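PDB 4I6K: amidohydrolase family protein from Acinetobacter baumannii, which probably hydrolyses 2-pyrone-4,6-dicarboxylic acid and here holds citric acid in its presumed active-site pocket. Local coordinates for residues D179-V184 with Y215-T220; W208-G213 with K242-S247. All coordinates share one frame; numbering follows the deposited sequence.

Interaction 1 (D179-V184 with Y215-T220); sequences DHFGRV and YRLGAT. With CIT (citric acid), chain B.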
loop_
_atom_site.group_PDB
_atom_site.type_symbol
_atom_site.label_atom_id
_atom_site.label_comp_id
_atom_site.label_asym_id
_atom_site.label_seq_id
_atom_site.Cartn_x
_atom_site.Cartn_y
_atom_site.Cartn_z
ATOM N N ASP A 179 4.602 0.668 1.010
ATOM C CA ASP A 179 3.683 0.131 2.013
ATOM C C ASP A 179 4.245 0.133 3.436
ATOM O O ASP A 179 5.414 -0.180 3.646
ATOM C CB ASP A 179 3.306 -1.308 1.655
ATOM C CG ASP A 179 2.352 -1.393 0.484
ATOM O OD1 ASP A 179 2.251 -2.490 -0.105
ATOM O OD2 ASP A 179 1.696 -0.378 0.157
ATOM N N HIS A 180 3.390 0.490 4.398
ATOM C CA HIS A 180 3.652 0.314 5.838
ATOM C C HIS A 180 5.019 0.822 6.324
ATOM O O HIS A 180 5.881 0.035 6.740
ATOM C CB HIS A 180 3.467 -1.156 6.231
ATOM C CG HIS A 180 2.242 -1.791 5.647
ATOM N ND1 HIS A 180 1.044 -1.119 5.521
ATOM C CD2 HIS A 180 2.025 -3.042 5.170
ATOM C CE1 HIS A 180 0.148 -1.924 4.974
ATOM N NE2 HIS A 180 0.717 -3.096 4.752
ATOM N N PHE A 181 5.196 2.143 6.279
ATOM C CA PHE A 181 6.427 2.809 6.717
ATOM C C PHE A 181 7.710 2.264 6.106
ATOM O O PHE A 181 8.796 2.615 6.567
ATOM C CB PHE A 181 6.557 2.772 8.240
ATOM C CG PHE A 181 5.391 3.380 8.963
ATOM C CD1 PHE A 181 5.453 4.686 9.433
ATOM C CD2 PHE A 181 4.232 2.649 9.169
ATOM C CE1 PHE A 181 4.386 5.245 10.108
ATOM C CE2 PHE A 181 3.161 3.208 9.841
ATOM C CZ PHE A 181 3.237 4.500 10.314
ATOM N N GLY A 182 7.594 1.424 5.077
ATOM C CA GLY A 182 8.770 0.804 4.469
ATOM C C GLY A 182 9.205 -0.433 5.231
ATOM O O GLY A 182 10.343 -0.893 5.098
ATOM N N ARG A 183 8.295 -0.961 6.046
ATOM C CA ARG A 183 8.497 -2.243 6.748
ATOM C C ARG A 183 9.810 -2.321 7.511
ATOM O O ARG A 183 10.575 -3.278 7.369
ATOM C CB ARG A 183 8.364 -3.434 5.793
ATOM C CG ARG A 183 6.906 -3.744 5.372
ATOM C CD ARG A 183 6.011 -4.012 6.580
ATOM N NE ARG A 183 6.463 -5.190 7.327
ATOM C CZ ARG A 183 6.059 -6.434 7.083
ATOM N NH1 ARG A 183 5.195 -6.676 6.114
ATOM N NH2 ARG A 183 6.521 -7.445 7.803
ATOM N N VAL A 184 10.054 -1.301 8.329
ATOM C CA VAL A 184 11.256 -1.241 9.149
ATOM C C VAL A 184 11.510 -2.618 9.750
ATOM O O VAL A 184 10.570 -3.273 10.202
ATOM C CB VAL A 184 11.096 -0.189 10.274
ATOM C CG1 VAL A 184 12.374 -0.043 11.076
ATOM C CG2 VAL A 184 10.658 1.156 9.694
ATOM N N TYR A 215 1.585 -1.979 13.157
ATOM C CA TYR A 215 1.667 -3.247 13.888
ATOM C C TYR A 215 2.436 -4.349 13.152
ATOM O O TYR A 215 2.588 -5.449 13.693
ATOM C CB TYR A 215 0.274 -3.757 14.272
ATOM C CG TYR A 215 -0.658 -3.850 13.092
ATOM C CD1 TYR A 215 -1.564 -2.824 12.823
ATOM C CD2 TYR A 215 -0.614 -4.947 12.224
ATOM C CE1 TYR A 215 -2.413 -2.890 11.738
ATOM C CE2 TYR A 215 -1.470 -5.027 11.138
ATOM C CZ TYR A 215 -2.365 -3.990 10.900
ATOM O OH TYR A 215 -3.214 -4.041 9.824
ATOM N N ARG A 216 2.910 -4.079 11.932
ATOM C CA ARG A 216 3.787 -5.047 11.244
ATOM C C ARG A 216 5.261 -4.737 11.508
ATOM O O ARG A 216 6.176 -5.392 10.986
ATOM C CB ARG A 216 3.504 -5.088 9.741
ATOM C CG ARG A 216 2.041 -5.316 9.415
ATOM C CD ARG A 216 1.835 -5.733 7.971
ATOM N NE ARG A 216 0.421 -5.958 7.674
ATOM C CZ ARG A 216 -0.221 -7.099 7.902
ATOM N NH1 ARG A 216 -1.510 -7.215 7.601
ATOM N NH2 ARG A 216 0.425 -8.126 8.439
ATOM N N LEU A 217 5.482 -3.721 12.325
ATOM C CA LEU A 217 6.830 -3.260 12.618
ATOM C C LEU A 217 7.410 -3.968 13.863
ATOM O O LEU A 217 8.582 -3.808 14.186
ATOM C CB LEU A 217 6.831 -1.730 12.787
ATOM C CG LEU A 217 6.270 -0.879 11.638
ATOM C CD1 LEU A 217 6.190 0.595 12.036
ATOM C CD2 LEU A 217 7.084 -1.048 10.342
ATOM N N GLY A 218 6.583 -4.761 14.540
ATOM C CA GLY A 218 6.979 -5.460 15.768
ATOM C C GLY A 218 5.795 -5.513 16.714
ATOM O O GLY A 218 4.692 -5.112 16.337
ATOM N N ALA A 219 6.005 -5.993 17.942
ATOM C CA ALA A 219 4.923 -6.035 18.945
ATOM C C ALA A 219 4.702 -4.681 19.657
ATOM O O ALA A 219 5.433 -3.713 19.410
ATOM C CB ALA A 219 5.167 -7.155 19.946
ATOM N N THR A 220 3.688 -4.596 20.517
ATOM C CA THR A 220 3.439 -3.342 21.237
ATOM C C THR A 220 4.174 -3.286 22.570
ATOM O O THR A 220 4.575 -4.322 23.105
ATOM C CB THR A 220 1.926 -3.058 21.508
ATOM O OG1 THR A 220 1.312 -4.202 22.115
ATOM C CG2 THR A 220 1.185 -2.676 20.228
HETATM C C1 CIT B . -1.276 -9.323 1.681
HETATM O O1 CIT B . -1.123 -8.863 0.523
HETATM O O2 CIT B . -1.290 -10.558 1.866
HETATM C C2 CIT B . -1.403 -8.410 2.872
HETATM C C3 CIT B . 0.000 -7.927 3.202
HETATM O O7 CIT B . 0.385 -7.019 2.131
HETATM C C4 CIT B . -0.035 -7.149 4.489
HETATM C C5 CIT B . -0.992 -6.056 4.126
HETATM O O3 CIT B . -0.670 -5.189 3.274
HETATM O O4 CIT B . -2.115 -6.047 4.667
HETATM C C6 CIT B . 1.003 -9.074 3.316
HETATM O O5 CIT B . 1.013 -9.860 4.298
HETATM O O6 CIT B . 1.853 -9.227 2.405
HETATM O O HOH W 1 8.368 -4.701 9.272
#

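Interaction 2 (W208-G213 with K242-S247); sequences WIKVSG and KLIWGS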
loop_
_atom_site.group_PDB
_atom_site.type_symbol
_atom_site.label_atom_id
_atom_site.label_comp_id
_atom_site.label_asym_id
_atom_site.label_seq_id
_atom_site.Cartn_x
_atom_site.Cartn_y
_atom_site.Cartn_z
ATOM N N TRP A 208 6.069 8.089 -2.415
ATOM C CA TRP A 208 5.028 8.288 -1.405
ATOM C C TRP A 208 5.156 7.186 -0.365
ATOM O O TRP A 208 5.500 6.043 -0.701
ATOM C CB TRP A 208 3.627 8.207 -2.022
ATOM C CG TRP A 208 3.368 9.191 -3.107
ATOM C CD1 TRP A 208 3.921 9.202 -4.355
ATOM C CD2 TRP A 208 2.483 10.319 -3.048
ATOM N NE1 TRP A 208 3.442 10.276 -5.077
ATOM C CE2 TRP A 208 2.547 10.968 -4.300
ATOM C CE3 TRP A 208 1.641 10.841 -2.060
ATOM C CZ2 TRP A 208 1.803 12.117 -4.586
ATOM C CZ3 TRP A 208 0.897 11.990 -2.350
ATOM C CH2 TRP A 208 0.988 12.611 -3.599
ATOM N N ILE A 209 4.862 7.518 0.891
ATOM C CA ILE A 209 4.896 6.516 1.949
ATOM C C ILE A 209 3.566 6.382 2.679
ATOM O O ILE A 209 2.945 7.388 3.065
ATOM C CB ILE A 209 5.977 6.820 2.982
ATOM C CG1 ILE A 209 7.329 6.934 2.293
ATOM C CG2 ILE A 209 5.996 5.727 4.026
ATOM C CD1 ILE A 209 8.354 7.659 3.113
ATOM N N LYS A 210 3.136 5.131 2.854
ATOM C CA LYS A 210 1.924 4.819 3.600
ATOM C C LYS A 210 2.279 4.681 5.071
ATOM O O LYS A 210 3.168 3.904 5.414
ATOM C CB LYS A 210 1.297 3.512 3.097
ATOM C CG LYS A 210 1.013 3.452 1.601
ATOM C CD LYS A 210 -0.321 2.766 1.354
ATOM C CE LYS A 210 -0.424 2.214 -0.045
ATOM N NZ LYS A 210 -1.786 1.639 -0.283
ATOM N N VAL A 211 1.593 5.429 5.938
ATOM C CA VAL A 211 1.833 5.322 7.384
ATOM C C VAL A 211 0.825 4.359 8.012
ATOM O O VAL A 211 0.207 4.646 9.034
ATOM C CB VAL A 211 1.801 6.698 8.108
ATOM C CG1 VAL A 211 2.991 7.580 7.685
ATOM C CG2 VAL A 211 0.474 7.422 7.867
ATOM N N SER A 212 0.680 3.202 7.381
ATOM C CA SER A 212 -0.289 2.204 7.777
ATOM C C SER A 212 0.461 1.055 8.398
ATOM O O SER A 212 1.686 0.977 8.277
ATOM C CB SER A 212 -0.992 1.683 6.531
ATOM O OG SER A 212 -0.048 1.125 5.626
ATOM N N GLY A 213 -0.280 0.151 9.036
ATOM C CA GLY A 213 0.276 -1.130 9.477
ATOM C C GLY A 213 1.426 -1.028 10.466
ATOM O O GLY A 213 2.318 -1.882 10.477
ATOM N N LYS A 242 3.769 13.793 0.891
ATOM C CA LYS A 242 3.922 12.532 0.203
ATOM C C LYS A 242 3.394 11.384 1.065
ATOM O O LYS A 242 3.518 10.212 0.713
ATOM C CB LYS A 242 5.397 12.318 -0.142
ATOM C CG LYS A 242 6.051 13.503 -0.868
ATOM C CD LYS A 242 5.241 13.986 -2.076
ATOM C CE LYS A 242 5.006 12.858 -3.108
ATOM N NZ LYS A 242 6.239 12.411 -3.851
ATOM N N LEU A 243 2.798 11.728 2.197
ATOM C CA LEU A 243 2.384 10.711 3.150
ATOM C C LEU A 243 0.899 10.424 3.045
ATOM O O LEU A 243 0.090 11.341 2.927
ATOM C CB LEU A 243 2.724 11.146 4.571
ATOM C CG LEU A 243 4.215 11.364 4.857
ATOM C CD1 LEU A 243 4.438 11.705 6.341
ATOM C CD2 LEU A 243 5.028 10.137 4.429
ATOM N N ILE A 244 0.547 9.144 3.077
ATOM C CA ILE A 244 -0.859 8.747 3.112
ATOM C C ILE A 244 -1.109 7.639 4.143
ATOM O O ILE A 244 -0.177 6.939 4.564
ATOM C CB ILE A 244 -1.437 8.374 1.703
ATOM C CG1 ILE A 244 -0.736 7.157 1.095
ATOM C CG2 ILE A 244 -1.391 9.578 0.745
ATOM C CD1 ILE A 244 0.461 7.502 0.246
ATOM N N TRP A 245 -2.364 7.504 4.568
ATOM C CA TRP A 245 -2.720 6.510 5.584
ATOM C C TRP A 245 -3.619 5.387 5.083
ATOM O O TRP A 245 -4.440 5.580 4.184
ATOM C CB TRP A 245 -3.406 7.166 6.778
ATOM C CG TRP A 245 -3.768 6.176 7.841
ATOM C CD1 TRP A 245 -2.945 5.664 8.801
ATOM C CD2 TRP A 245 -5.044 5.563 8.035
ATOM N NE1 TRP A 245 -3.634 4.778 9.591
ATOM C CE2 TRP A 245 -4.928 4.703 9.143
ATOM C CE3 TRP A 245 -6.281 5.669 7.389
ATOM C CZ2 TRP A 245 -6.001 3.951 9.615
ATOM C CZ3 TRP A 245 -7.348 4.915 7.861
ATOM C CH2 TRP A 245 -7.199 4.070 8.958
ATOM N N GLY A 246 -3.472 4.222 5.702
ATOM C CA GLY A 246 -4.343 3.099 5.419
ATOM C C GLY A 246 -4.624 2.305 6.671
ATOM O O GLY A 246 -3.754 2.135 7.532
ATOM N N SER A 247 -5.846 1.814 6.774
ATOM C CA SER A 247 -6.225 0.955 7.883
ATOM C C SER A 247 -5.473 -0.379 7.824
ATOM O O SER A 247 -5.207 -0.996 8.856
ATOM C CB SER A 247 -7.740 0.683 7.856
ATOM O OG SER A 247 -8.091 -0.243 6.820
HETATM O O HOH W 2 5.484 11.979 -6.733
#

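Interaction 1 (D179-V184 with Y215-T220)
His-180 and Arg-216 reach the same carboxylate of the bound citric acid from the two segments. His-180 NE2 donates to CIT O3 at 2.9 Å in a nearly straight bond (169°), and the oxygen lies at the ring edge, near its plane. Arg-216 NH1 makes a longer, weak and bent bond of 3.2 Å to CIT O4. The Arg-216 chain is extended from CG to NE, which carries the guanidinium out over the ligand. CIT C4 then lies over one guanidinium face, and Tyr-215 CE2 covers the opposite face. Asp-248 forms a salt bridge with Arg-216 NH1, and Ser-212 OG holds His-180 ND1. The Ser-212 bond fixes the rotation of the His-180 ring, and Asp-248 holds the guanidinium through the nitrogen that faces the citrate. Arg-123, Asn-125 and His-31 also bind the citrate.

These loops follow strands 176-178 and 207-210, at the C-terminal ends of neighbouring strands of the parallel barrel. That is where amidohydrolases place their active site.

A water joins the two loops. It accepts from Arg-183 NE at 2.8 Å, at the guanidinium edge, and donates to Val-184 O and Arg-216 O. Arg-183 is bent at chi2 and chi3 (-57° and -62°), which folds its guanidinium back over Arg-216. Arg-216 CB sits against one face of that group, 3.8 Å from Arg-183 NE.

The apolar part centres on Leu-217. Its CD1 meets Phe-181 CD2 at 4.0 Å, with the two side chains at about a right angle. Leu-217 CD2 packs on Val-184, 4.1 Å from Val-184 CB and closer still to Val-184 N. Helix 222-237 covers Phe-181 and Leu-217 through Ala-227.

Interaction 2 (W208-G213 with K242-S247)
Trp-208 carries Lys-242 over one face of its indole. Lys-242 CE lies 3.5 Å from the centroid of the five-membered ring, a CH-pi contact. Lys-242 NZ follows at 3.9 Å, only 18° off the ring normal, as a cation-pi contact. Successive bends at chi2, chi3 and chi4 curl the lysine over the ring. Its ammonium is also bound by His-207 O and Val-204 O. Trp-208 NE1 bonds to Asp-175 and, weakly, to a water that Lys-242 NZ also holds. The Trp-245 ring has Ser-247 N over one face and Val-211 CG2 at its edge, 4.0 Å from Trp-245 CD1.

Three backbone bonds join the segments. Ile-209 N donates to Lys-242 O, and Ile-244 N to Ile-209 O. The shortest runs from Val-211 N to Ile-244 O, at 2.7 Å. On one sheet face, Ile-209 CB packs against Leu-243 CD2 at 3.7 Å. On the other, Lys-210 CG meets Ile-244 CG1, while Lys-210 NZ runs on to Glu-154 and Thr-30. This is the parallel strand pairing of a beta-alpha-beta unit, strands 207-210 and 243-244 linked through helix 222-237, in an amidohydrolase barrel.

From the N terminus, the chain first reaches 179-184, just after strand 176-178. It passes helix 193-201 and enters 208-213, then 215-220. Interaction 1 closes here, over 30 intervening residues. Helix 222-237 follows, and 242-247 pairs back with 208-213 to close interaction 2 over 28 residues. The two contacts therefore cross along the chain and do not nest. They also touch in space: Phe-181 N lies 2.8 Å from Lys-210 O, a probable hydrogen bond. Interaction 2 joins the last two barrel strands, and interaction 1 joins loops that follow strands 176-178 and 207-210. Together they link three successive strands beside the citrate pocket.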